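Local coordinates for fructokinase (Vibrio cholerae serotype O1, PDB 5EYN), which catalyses ATP-dependent phosphorylation of fructose as a fructokinase of the PfkB carbohydrate kinase family, at residues 27-32 with 73-78; 65-70 with 96-101; 272-277 with 292-297. One frame throughout, in Å; residues are numbered along the deposited sequence.

Contact 1. Residues 27-32 with 73-78; sequences AVVDLI and GRFMQQ. With FRU (beta-D-fructofuranose), chain B.
Met76 reaches from helix 71-82 to the methyl of Ala27 and the backbone of Val28. Its CG stands anti to the carbonyl carbon, chi1 -67°, which leads the chain toward the strand, and the chain then bends at chi2 and chi3. The bend brings Met76 SD to 3.5 Å from Val28 O. It also turns Met76 CE back to 4.0 Å from Ala27 CB. Met76 CB lies 4.0 Å from the same Ala27 CB, and the alanine methyl therefore meets both the root and the tip of the methionine. Val29 and Phe75 make the second pair. Their side chains cross at about a right angle. Val29 CG2 approaches Phe75 CD2 to 3.9 Å and comes at the ring obliquely. No hydrogen bond joins the two segments, and the contact is made by packing.

Helix and strand axes pass 8.4 Å apart at 102°, so the helix runs nearly square across the strand. Strand 28-33 belongs to the small four-stranded sheet, consistent with the lid of PfkB-family sugar kinases. Helix 71-82 packs on it, with Met76 also on Pro43 and Phe75 in a cation-pi contact with Lys41.

Asp30 points to fructose rather than to the helix. Its carboxylate takes two neighbouring sugar hydroxyls, FRU O3 on Asp30 OD1 at 2.6 Å and FRU O4 on Asp30 OD2 at 2.6 Å. Val28 CG2 packs 3.8 Å from FRU O3. Leu31 packs on Leu31 of the second subunit.

Contact 2. Residues 65-70 with 96-101; sequences GRVGND and HRTSTV. With FRU (beta-D-fructofuranose), chain B.
Asp70 has both carboxylate oxygens engaged by Arg97 and Thr98. Asp70 OD1 accepts a nearly straight bond from Thr98 N, 3.0 Å and 166°, on its syn side. The anti lone pair of Asp70 OD1 faces Arg97 NH1 at 3.3 Å in a salt bridge, with OD1 tilted out of the guanidinium plane. Asp70 OD2 uses its syn lone pair to take Thr98 OG1 at 2.7 Å. It also accepts Gly73 N, which makes Asp70 the N-cap of helix 71-82. These bonds fix the rotation of the carboxylate, whose CG sits between backbone N and carbonyl carbon, chi1 46°.

Thr98 OG1 works both ways: besides donating to Asp70 OD2, it accepts Gly68 N at 2.8 Å. The Arg97 guanidinium stands almost upright to the carboxylate, planes 86° apart, with Asp70 CB over one face. Arg97 NH1 has a further, weak bond to Asn69 O at 3.3 Å. The other nitrogens turn to the second subunit: NH2 forms a salt bridge with its Glu178, and NE bonds to its Phe115 O.

A water links the backbones, accepting from Asn69 N at 3.0 Å and donating to His96 O at 2.7 Å. Asn69 centres an inverse gamma turn, closed by a weak bond from Asp70 N to Gly68 O.

Farther on, Val101 CG1 packs 3.6 Å from FRU O3. The contact lies where strand 61-68 leaves the large sheet and turns into helix 71-82. Thr98 packs on Phe72 of that helix, and residues 99-103 continue as a strand of the small sheet between strands 28-33 and 113-115.

Contact 3. Residues 272-277 with 292-297; sequences LLYRLS and VKWANG. With ADP (adenosine-5'-diphosphate), chain E.
Tyr274, which meets Trp294 across the contact, has its carbonyl O bonded by Ser277 OG at 2.7 Å. This bond lies inside helix 264-278, from a serine hydroxyl to the carbonyl three residues earlier. The Tyr274 and Trp294 side chains cross obliquely, while their ring planes stay near parallel and slid so that they barely overlap. The near atoms are Tyr274 CE2 and Trp294 CZ3, at 3.5 Å.

Within segment 272-277, Arg275 covers one face of the indole. Its chain bends at chi2 and chi3, laying it across the ring. Arg275 CD sits over the middle of the Trp294 six-membered ring, 3.4 Å from its centroid, as a CH-pi contact. The guanidinium follows, flat on the indole, with planes only 4° apart and centres 4.3 Å apart. Arg275 CZ is 4.2 Å from the centroid of the Trp294 six-membered ring but 35° off its normal, an off-centre cation-pi contact. A salt bridge from Arg275 NH2 to Asp290 helps hold the group in place. Tyr319 meets the tryptophan edge-to-face.

Nearer the helix axes the packing is aliphatic. Leu272 CB rests 4.0 Å from Ala295 CB. Leu272 CD1 and Val292 CG2 lie side by side, 3.9 Å apart. Ala295 is small, consistent with the close approach: the segment axes pass 8.3 Å apart at 150°, roughly antiparallel.

Asn296 takes no part in the packing between these two segments. Its OD1 accepts the ribose hydroxyl O2' of ADP, while its ND2 bonds to Val251 O. Helix 264-278 begins just after Gly263; Gly263, Ala264 and Gly265 bind ADP, and with Asp266 they help line the beryllium trifluoride pocket. Such a helix pair beside the nucleotide site belongs to the ribokinase-type fold of PfkB kinases.

Overall arrangement
Contacts 1 and 2 are neighbours, with centres about 8 Å apart, and both touch fructose. Strands 28-33 and 99-103 lie side by side in the small sheet. Probable hydrogen bonds run from Leu31 N to Val101 O, 2.7 Å, and from Val101 N to Val29 O, 2.9 Å. Strand 61-68 of contact 2 leads directly into helix 71-82 of contact 1. Along the chain their segments alternate. Contact 3 comes later: its centre is about 25 Å from that of contact 1 and 29 Å from that of contact 2. Contacts 1 and 2 border the sugar, contact 3 the nucleotide. Beryllium trifluoride lies about 11 Å from the side chain of Val28 and about 12 Å from that of Ala295.

Contact 1. Residues 27-32 with 73-78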
loop_
_atom_site.group_PDB
_atom_site.type_symbol
_atom_site.label_atom_id
_atom_site.label_comp_id
_atom_site.label_asym_id
_atom_site.label_seq_id
_atom_site.Cartn_x
_atom_site.Cartn_y
_atom_site.Cartn_z
ATOM N N ALA A 27 -7.083 11.434 -2.894
ATOM C CA ALA A 27 -8.066 10.429 -2.530
ATOM C C ALA A 27 -7.287 9.171 -2.157
ATOM O O ALA A 27 -6.391 8.754 -2.883
ATOM C CB ALA A 27 -9.015 10.172 -3.689
ATOM N N VAL A 28 -7.589 8.585 -1.005
ATOM C CA VAL A 28 -6.782 7.502 -0.486
ATOM C C VAL A 28 -7.652 6.412 0.077
ATOM O O VAL A 28 -8.786 6.658 0.472
ATOM C CB VAL A 28 -5.839 7.964 0.626
ATOM C CG1 VAL A 28 -5.236 9.346 0.342
ATOM C CG2 VAL A 28 -6.480 7.934 1.963
ATOM N N VAL A 29 -7.106 5.209 0.114
ATOM C CA VAL A 29 -7.724 4.144 0.886
ATOM C C VAL A 29 -7.058 4.078 2.248
ATOM O O VAL A 29 -5.846 3.856 2.357
ATOM C CB VAL A 29 -7.680 2.777 0.157
ATOM C CG1 VAL A 29 -8.073 1.652 1.091
ATOM C CG2 VAL A 29 -8.594 2.802 -1.060
ATOM N N ASP A 30 -7.869 4.311 3.281
ATOM C CA ASP A 30 -7.448 4.171 4.662
ATOM C C ASP A 30 -7.764 2.744 5.121
ATOM O O ASP A 30 -8.922 2.296 5.102
ATOM C CB ASP A 30 -8.200 5.147 5.576
ATOM C CG ASP A 30 -7.783 6.603 5.405
ATOM O OD1 ASP A 30 -6.619 6.880 5.053
ATOM O OD2 ASP A 30 -8.634 7.471 5.711
ATOM N N LEU A 31 -6.737 2.030 5.542
ATOM C CA LEU A 31 -6.880 0.686 6.083
ATOM C C LEU A 31 -6.961 0.819 7.596
ATOM O O LEU A 31 -5.995 1.181 8.257
ATOM C CB LEU A 31 -5.674 -0.151 5.647
ATOM C CG LEU A 31 -5.549 -0.375 4.145
ATOM C CD1 LEU A 31 -4.190 -0.975 3.810
ATOM C CD2 LEU A 31 -6.670 -1.240 3.605
ATOM N N ILE A 32 -8.143 0.549 8.132
ATOM C CA ILE A 32 -8.433 0.847 9.525
ATOM C C ILE A 32 -8.679 -0.458 10.270
ATOM O O ILE A 32 -9.571 -1.223 9.899
ATOM C CB ILE A 32 -9.648 1.784 9.657
ATOM C CG1 ILE A 32 -9.341 3.084 8.896
ATOM C CG2 ILE A 32 -9.961 2.058 11.123
ATOM C CD1 ILE A 32 -10.394 4.174 9.072
ATOM N N GLY A 73 -7.949 3.050 -6.748
ATOM C CA GLY A 73 -8.311 4.261 -7.451
ATOM C C GLY A 73 -9.719 4.178 -7.992
ATOM O O GLY A 73 -10.475 5.152 -7.931
ATOM N N ARG A 74 -10.077 3.009 -8.515
ATOM C CA ARG A 74 -11.421 2.815 -9.035
ATOM C C ARG A 74 -12.429 2.834 -7.891
ATOM O O ARG A 74 -13.544 3.319 -8.058
ATOM C CB ARG A 74 -11.514 1.521 -9.831
ATOM C CG ARG A 74 -10.791 1.619 -11.157
ATOM C CD ARG A 74 -11.037 0.407 -12.027
ATOM N NE ARG A 74 -10.224 -0.726 -11.608
ATOM C CZ ARG A 74 -8.951 -0.910 -11.956
ATOM N NH1 ARG A 74 -8.329 -0.030 -12.735
ATOM N NH2 ARG A 74 -8.293 -1.973 -11.521
ATOM N N PHE A 75 -12.035 2.319 -6.730
ATOM C CA PHE A 75 -12.891 2.360 -5.549
ATOM C C PHE A 75 -13.136 3.804 -5.124
ATOM O O PHE A 75 -14.238 4.155 -4.728
ATOM C CB PHE A 75 -12.237 1.565 -4.427
ATOM C CG PHE A 75 -12.925 1.677 -3.096
ATOM C CD1 PHE A 75 -14.164 1.099 -2.881
ATOM C CD2 PHE A 75 -12.311 2.335 -2.050
ATOM C CE1 PHE A 75 -14.769 1.189 -1.644
ATOM C CE2 PHE A 75 -12.910 2.412 -0.809
ATOM C CZ PHE A 75 -14.144 1.843 -0.613
ATOM N N MET A 76 -12.120 4.653 -5.217
ATOM C CA MET A 76 -12.311 6.057 -4.858
ATOM C C MET A 76 -13.180 6.794 -5.883
ATOM O O MET A 76 -14.024 7.617 -5.514
ATOM C CB MET A 76 -10.980 6.784 -4.618
ATOM C CG MET A 76 -10.259 6.259 -3.371
ATOM S SD MET A 76 -11.300 6.203 -1.895
ATOM C CE MET A 76 -11.689 7.906 -1.671
ATOM N N GLN A 77 -12.995 6.491 -7.167
ATOM C CA GLN A 77 -13.903 7.027 -8.181
ATOM C C GLN A 77 -15.337 6.613 -7.883
ATOM O O GLN A 77 -16.259 7.436 -7.952
ATOM C CB GLN A 77 -13.511 6.534 -9.572
ATOM C CG GLN A 77 -14.426 7.016 -10.687
ATOM C CD GLN A 77 -14.091 6.379 -12.026
ATOM O OE1 GLN A 77 -13.837 5.174 -12.113
ATOM N NE2 GLN A 77 -14.074 7.191 -13.079
ATOM N N GLN A 78 -15.530 5.336 -7.577
ATOM C CA GLN A 78 -16.870 4.822 -7.284
ATOM C C GLN A 78 -17.464 5.527 -6.068
ATOM O O GLN A 78 -18.652 5.857 -6.034
ATOM C CB GLN A 78 -16.827 3.310 -7.017
ATOM C CG GLN A 78 -18.207 2.679 -6.860
ATOM C CD GLN A 78 -19.033 2.842 -8.113
ATOM O OE1 GLN A 78 -18.629 2.410 -9.192
ATOM N NE2 GLN A 78 -20.186 3.483 -7.986
HETATM C C1 FRU B . -4.328 12.042 4.185
HETATM C C2 FRU B . -5.105 11.478 5.366
HETATM C C3 FRU B . -6.017 10.301 5.092
HETATM C C4 FRU B . -7.213 10.530 5.957
HETATM C C5 FRU B . -7.230 12.015 6.059
HETATM C C6 FRU B . -7.768 12.541 7.367
HETATM O O1 FRU B . -5.181 12.633 3.253
HETATM O O2 FRU B . -4.156 11.106 6.319
HETATM O O3 FRU B . -5.299 9.130 5.341
HETATM O O4 FRU B . -8.402 10.081 5.403
HETATM O O5 FRU B . -5.914 12.501 5.858
HETATM O O6 FRU B . -7.739 13.946 7.410
#

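Contact 2. Residues 65-70 with 96-101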
loop_
_atom_site.group_PDB
_atom_site.type_symbol
_atom_site.label_atom_id
_atom_site.label_comp_id
_atom_site.label_asym_id
_atom_site.label_seq_id
_atom_site.Cartn_x
_atom_site.Cartn_y
_atom_site.Cartn_z
ATOM N N GLY A 65 -8.064 15.767 -9.539
ATOM C CA GLY A 65 -6.837 15.178 -9.052
ATOM C C GLY A 65 -6.547 13.877 -9.766
ATOM O O GLY A 65 -7.219 13.522 -10.739
ATOM N N ARG A 66 -5.518 13.184 -9.294
ATOM C CA ARG A 66 -5.135 11.893 -9.846
ATOM C C ARG A 66 -5.147 10.816 -8.788
ATOM O O ARG A 66 -4.647 11.005 -7.680
ATOM C CB ARG A 66 -3.728 11.918 -10.425
ATOM C CG ARG A 66 -3.576 12.802 -11.623
ATOM C CD ARG A 66 -2.222 12.672 -12.280
ATOM N NE ARG A 66 -2.195 13.547 -13.438
ATOM C CZ ARG A 66 -1.784 13.210 -14.653
ATOM N NH1 ARG A 66 -1.325 11.990 -14.911
ATOM N NH2 ARG A 66 -1.818 14.115 -15.620
ATOM N N VAL A 67 -5.718 9.680 -9.157
ATOM C CA VAL A 67 -5.494 8.432 -8.444
ATOM C C VAL A 67 -4.818 7.448 -9.385
ATOM O O VAL A 67 -4.538 7.774 -10.534
ATOM C CB VAL A 67 -6.805 7.830 -7.918
ATOM C CG1 VAL A 67 -7.364 8.690 -6.788
ATOM C CG2 VAL A 67 -7.817 7.644 -9.050
ATOM N N GLY A 68 -4.519 6.256 -8.893
ATOM C CA GLY A 68 -3.892 5.265 -9.733
ATOM C C GLY A 68 -4.891 4.428 -10.494
ATOM O O GLY A 68 -6.049 4.314 -10.096
ATOM N N ASN A 69 -4.426 3.850 -11.595
ATOM C CA ASN A 69 -5.186 2.874 -12.353
ATOM C C ASN A 69 -5.050 1.533 -11.661
ATOM O O ASN A 69 -4.276 0.669 -12.080
ATOM C CB ASN A 69 -4.658 2.801 -13.780
ATOM C CG ASN A 69 -5.517 1.942 -14.671
ATOM O OD1 ASN A 69 -6.587 1.485 -14.272
ATOM N ND2 ASN A 69 -5.053 1.715 -15.895
ATOM N N ASP A 70 -5.790 1.392 -10.569
ATOM C CA ASP A 70 -5.726 0.214 -9.724
ATOM C C ASP A 70 -7.055 0.109 -8.997
ATOM O O ASP A 70 -7.878 1.032 -9.059
ATOM C CB ASP A 70 -4.545 0.296 -8.741
ATOM C CG ASP A 70 -4.442 1.638 -8.052
ATOM O OD1 ASP A 70 -3.377 2.283 -8.168
ATOM O OD2 ASP A 70 -5.408 2.049 -7.385
ATOM N N HIS A 96 1.539 5.611 -11.593
ATOM C CA HIS A 96 1.650 5.620 -10.145
ATOM C C HIS A 96 0.392 5.113 -9.453
ATOM O O HIS A 96 -0.701 5.223 -9.974
ATOM C CB HIS A 96 2.014 7.031 -9.695
ATOM C CG HIS A 96 3.286 7.515 -10.303
ATOM N ND1 HIS A 96 4.517 7.119 -9.833
ATOM C CD2 HIS A 96 3.523 8.326 -11.361
ATOM C CE1 HIS A 96 5.461 7.671 -10.575
ATOM N NE2 HIS A 96 4.885 8.417 -11.501
ATOM N N ARG A 97 0.575 4.567 -8.262
ATOM C CA ARG A 97 -0.470 3.915 -7.512
ATOM C C ARG A 97 -1.227 4.872 -6.599
ATOM O O ARG A 97 -0.714 5.891 -6.150
ATOM C CB ARG A 97 0.161 2.798 -6.685
ATOM C CG ARG A 97 0.584 1.604 -7.535
ATOM C CD ARG A 97 -0.590 0.680 -7.687
ATOM N NE ARG A 97 -0.386 -0.322 -8.707
ATOM C CZ ARG A 97 -0.792 -0.211 -9.960
ATOM N NH1 ARG A 97 -1.424 0.881 -10.372
ATOM N NH2 ARG A 97 -0.554 -1.198 -10.811
ATOM N N THR A 98 -2.473 4.515 -6.328
ATOM C CA THR A 98 -3.308 5.219 -5.368
ATOM C C THR A 98 -2.749 5.162 -3.961
ATOM O O THR A 98 -2.276 4.121 -3.489
ATOM C CB THR A 98 -4.708 4.619 -5.366
ATOM O OG1 THR A 98 -5.222 4.658 -6.693
ATOM C CG2 THR A 98 -5.645 5.364 -4.425
ATOM N N SER A 99 -2.795 6.302 -3.294
ATOM C CA SER A 99 -2.350 6.383 -1.919
ATOM C C SER A 99 -3.079 5.360 -1.042
ATOM O O SER A 99 -4.301 5.219 -1.105
ATOM C CB SER A 99 -2.591 7.780 -1.379
ATOM O OG SER A 99 -2.117 7.877 -0.051
ATOM N N THR A 100 -2.299 4.681 -0.216
ATOM C CA THR A 100 -2.759 3.641 0.688
ATOM C C THR A 100 -2.175 3.927 2.047
ATOM O O THR A 100 -0.962 3.979 2.206
ATOM C CB THR A 100 -2.296 2.271 0.200
ATOM O OG1 THR A 100 -2.781 2.060 -1.118
ATOM C CG2 THR A 100 -2.818 1.163 1.090
ATOM N N VAL A 101 -3.052 4.116 3.030
ATOM C CA VAL A 101 -2.641 4.584 4.328
ATOM C C VAL A 101 -3.093 3.586 5.385
ATOM O O VAL A 101 -4.243 3.147 5.398
ATOM C CB VAL A 101 -3.255 5.963 4.605
ATOM C CG1 VAL A 101 -2.997 6.408 6.028
ATOM C CG2 VAL A 101 -2.711 6.984 3.620
HETATM C C1 FRU B . -4.328 12.042 4.185
HETATM C C2 FRU B . -5.105 11.478 5.366
HETATM C C3 FRU B . -6.017 10.301 5.092
HETATM C C4 FRU B . -7.213 10.530 5.957
HETATM C C5 FRU B . -7.230 12.015 6.059
HETATM C C6 FRU B . -7.768 12.541 7.367
HETATM O O1 FRU B . -5.181 12.633 3.253
HETATM O O2 FRU B . -4.156 11.106 6.319
HETATM O O3 FRU B . -5.299 9.130 5.341
HETATM O O4 FRU B . -8.402 10.081 5.403
HETATM O O5 FRU B . -5.914 12.501 5.858
HETATM O O6 FRU B . -7.739 13.946 7.410
HETATM O O HOH W 1 -1.530 4.038 -12.233
#

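Contact 3. Residues 272-277 with 292-297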
loop_
_atom_site.group_PDB
_atom_site.type_symbol
_atom_site.label_atom_id
_atom_site.label_comp_id
_atom_site.label_asym_id
_atom_site.label_seq_id
_atom_site.Cartn_x
_atom_site.Cartn_y
_atom_site.Cartn_z
ATOM N N LEU A 272 -18.098 23.753 7.423
ATOM C CA LEU A 272 -17.718 25.148 7.287
ATOM C C LEU A 272 -17.901 25.613 5.857
ATOM O O LEU A 272 -18.593 26.606 5.587
ATOM C CB LEU A 272 -16.261 25.316 7.689
ATOM C CG LEU A 272 -15.689 26.726 7.573
ATOM C CD1 LEU A 272 -16.351 27.662 8.554
ATOM C CD2 LEU A 272 -14.193 26.699 7.806
ATOM N N LEU A 273 -17.270 24.911 4.923
ATOM C CA LEU A 273 -17.282 25.349 3.528
ATOM C C LEU A 273 -18.642 25.175 2.889
ATOM O O LEU A 273 -19.030 25.979 2.063
ATOM C CB LEU A 273 -16.222 24.636 2.673
ATOM C CG LEU A 273 -14.778 24.855 3.092
ATOM C CD1 LEU A 273 -13.837 24.134 2.133
ATOM C CD2 LEU A 273 -14.437 26.343 3.133
ATOM N N TYR A 274 -19.394 24.148 3.286
ATOM C CA TYR A 274 -20.757 24.035 2.793
ATOM C C TYR A 274 -21.504 25.333 3.122
ATOM O O TYR A 274 -22.115 25.949 2.247
ATOM C CB TYR A 274 -21.499 22.836 3.386
ATOM C CG TYR A 274 -22.977 22.933 3.078
ATOM C CD1 TYR A 274 -23.437 22.781 1.774
ATOM C CD2 TYR A 274 -23.893 23.269 4.059
ATOM C CE1 TYR A 274 -24.781 22.924 1.462
ATOM C CE2 TYR A 274 -25.228 23.406 3.753
ATOM C CZ TYR A 274 -25.658 23.238 2.451
ATOM O OH TYR A 274 -26.988 23.371 2.126
ATOM N N ARG A 275 -21.473 25.747 4.387
ATOM C CA ARG A 275 -22.222 26.936 4.780
ATOM C C ARG A 275 -21.667 28.230 4.148
ATOM O O ARG A 275 -22.432 29.103 3.743
ATOM C CB ARG A 275 -22.316 27.034 6.305
ATOM C CG ARG A 275 -23.209 25.960 6.925
ATOM C CD ARG A 275 -24.663 26.092 6.514
ATOM N NE ARG A 275 -25.366 27.085 7.317
ATOM C CZ ARG A 275 -26.620 27.466 7.110
ATOM N NH1 ARG A 275 -27.318 26.976 6.094
ATOM N NH2 ARG A 275 -27.170 28.357 7.914
ATOM N N LEU A 276 -20.350 28.352 4.018
ATOM C CA LEU A 276 -19.807 29.530 3.354
ATOM C C LEU A 276 -20.210 29.531 1.884
ATOM O O LEU A 276 -20.516 30.584 1.323
ATOM C CB LEU A 276 -18.282 29.614 3.492
ATOM C CG LEU A 276 -17.726 29.698 4.919
ATOM C CD1 LEU A 276 -16.228 29.914 4.861
ATOM C CD2 LEU A 276 -18.401 30.784 5.755
ATOM N N SER A 277 -20.265 28.348 1.275
ATOM C CA SER A 277 -20.540 28.246 -0.160
ATOM C C SER A 277 -21.974 28.654 -0.521
ATOM O O SER A 277 -22.227 29.122 -1.626
ATOM C CB SER A 277 -20.247 26.829 -0.677
ATOM O OG SER A 277 -21.270 25.900 -0.344
ATOM N N VAL A 292 -19.303 27.803 11.511
ATOM C CA VAL A 292 -18.457 27.107 12.481
ATOM C C VAL A 292 -19.301 26.240 13.421
ATOM O O VAL A 292 -18.870 25.166 13.829
ATOM C CB VAL A 292 -17.571 28.091 13.268
ATOM C CG1 VAL A 292 -16.782 27.400 14.367
ATOM C CG2 VAL A 292 -16.602 28.772 12.322
ATOM N N LYS A 293 -20.509 26.677 13.741
ATOM C CA LYS A 293 -21.399 25.837 14.523
ATOM C C LYS A 293 -21.705 24.545 13.762
ATOM O O LYS A 293 -21.674 23.454 14.329
ATOM C CB LYS A 293 -22.688 26.606 14.831
ATOM C CG LYS A 293 -23.762 25.817 15.549
ATOM C CD LYS A 293 -24.989 26.698 15.865
ATOM C CE LYS A 293 -26.036 25.939 16.682
ATOM N NZ LYS A 293 -27.189 26.808 17.036
ATOM N N TRP A 294 -22.002 24.666 12.474
ATOM C CA TRP A 294 -22.185 23.490 11.633
ATOM C C TRP A 294 -20.917 22.647 11.604
ATOM O O TRP A 294 -20.973 21.421 11.708
ATOM C CB TRP A 294 -22.549 23.895 10.204
ATOM C CG TRP A 294 -24.004 24.235 9.994
ATOM C CD1 TRP A 294 -24.772 25.103 10.731
ATOM C CD2 TRP A 294 -24.864 23.706 8.981
ATOM N NE1 TRP A 294 -26.053 25.141 10.232
ATOM C CE2 TRP A 294 -26.135 24.292 9.159
ATOM C CE3 TRP A 294 -24.681 22.802 7.933
ATOM C CZ2 TRP A 294 -27.212 23.994 8.332
ATOM C CZ3 TRP A 294 -25.749 22.498 7.120
ATOM C CH2 TRP A 294 -26.998 23.098 7.319
ATOM N N ALA A 295 -19.771 23.300 11.413
ATOM C CA ALA A 295 -18.491 22.610 11.360
ATOM C C ALA A 295 -18.253 21.758 12.608
ATOM O O ALA A 295 -17.848 20.594 12.524
ATOM C CB ALA A 295 -17.367 23.628 11.197
ATOM N N ASN A 296 -18.505 22.342 13.776
ATOM C CA ASN A 296 -18.322 21.606 15.018
ATOM C C ASN A 296 -19.253 20.396 15.090
ATOM O O ASN A 296 -18.843 19.334 15.543
ATOM C CB ASN A 296 -18.572 22.506 16.219
ATOM C CG ASN A 296 -17.379 23.349 16.606
ATOM O OD1 ASN A 296 -16.220 22.969 16.417
ATOM N ND2 ASN A 296 -17.666 24.488 17.214
ATOM N N GLY A 297 -20.491 20.553 14.642
ATOM C CA GLY A 297 -21.425 19.444 14.668
ATOM C C GLY A 297 -21.022 18.323 13.742
ATOM O O GLY A 297 -21.118 17.157 14.081
HETATM P PB ADP E . -9.213 15.182 12.863
HETATM O O1B ADP E . -9.869 14.774 11.571
HETATM O O2B ADP E . -7.815 15.697 12.609
HETATM O O3B ADP E . -9.156 13.978 13.771
HETATM P PA ADP E . -9.943 16.749 15.049
HETATM O O1A ADP E . -9.994 15.428 15.797
HETATM O O2A ADP E . -8.552 17.311 15.232
HETATM O O3A ADP E . -10.096 16.325 13.535
HETATM O "O5'" ADP E . -10.986 17.827 15.612
HETATM C "C5'" ADP E . -11.635 18.712 14.768
HETATM C "C4'" ADP E . -13.046 19.080 15.163
HETATM O "O4'" ADP E . -13.812 17.914 15.365
HETATM C "C3'" ADP E . -13.187 19.911 16.389
HETATM O "O3'" ADP E . -13.016 21.267 16.107
HETATM C "C2'" ADP E . -14.573 19.608 16.789
HETATM O "O2'" ADP E . -15.513 20.270 16.029
HETATM C "C1'" ADP E . -14.661 18.175 16.447
HETATM N N9 ADP E . -14.308 17.287 17.518
HETATM C C8 ADP E . -13.172 16.579 17.666
HETATM N N7 ADP E . -13.231 15.850 18.770
HETATM C C5 ADP E . -14.405 16.065 19.365
HETATM C C6 ADP E . -15.032 15.597 20.507
HETATM N N6 ADP E . -14.386 14.665 21.377
HETATM N N1 ADP E . -16.251 16.037 20.806
HETATM C C2 ADP E . -16.917 16.913 20.031
HETATM N N3 ADP E . -16.341 17.396 18.905
HETATM C C4 ADP E . -15.111 16.985 18.570
#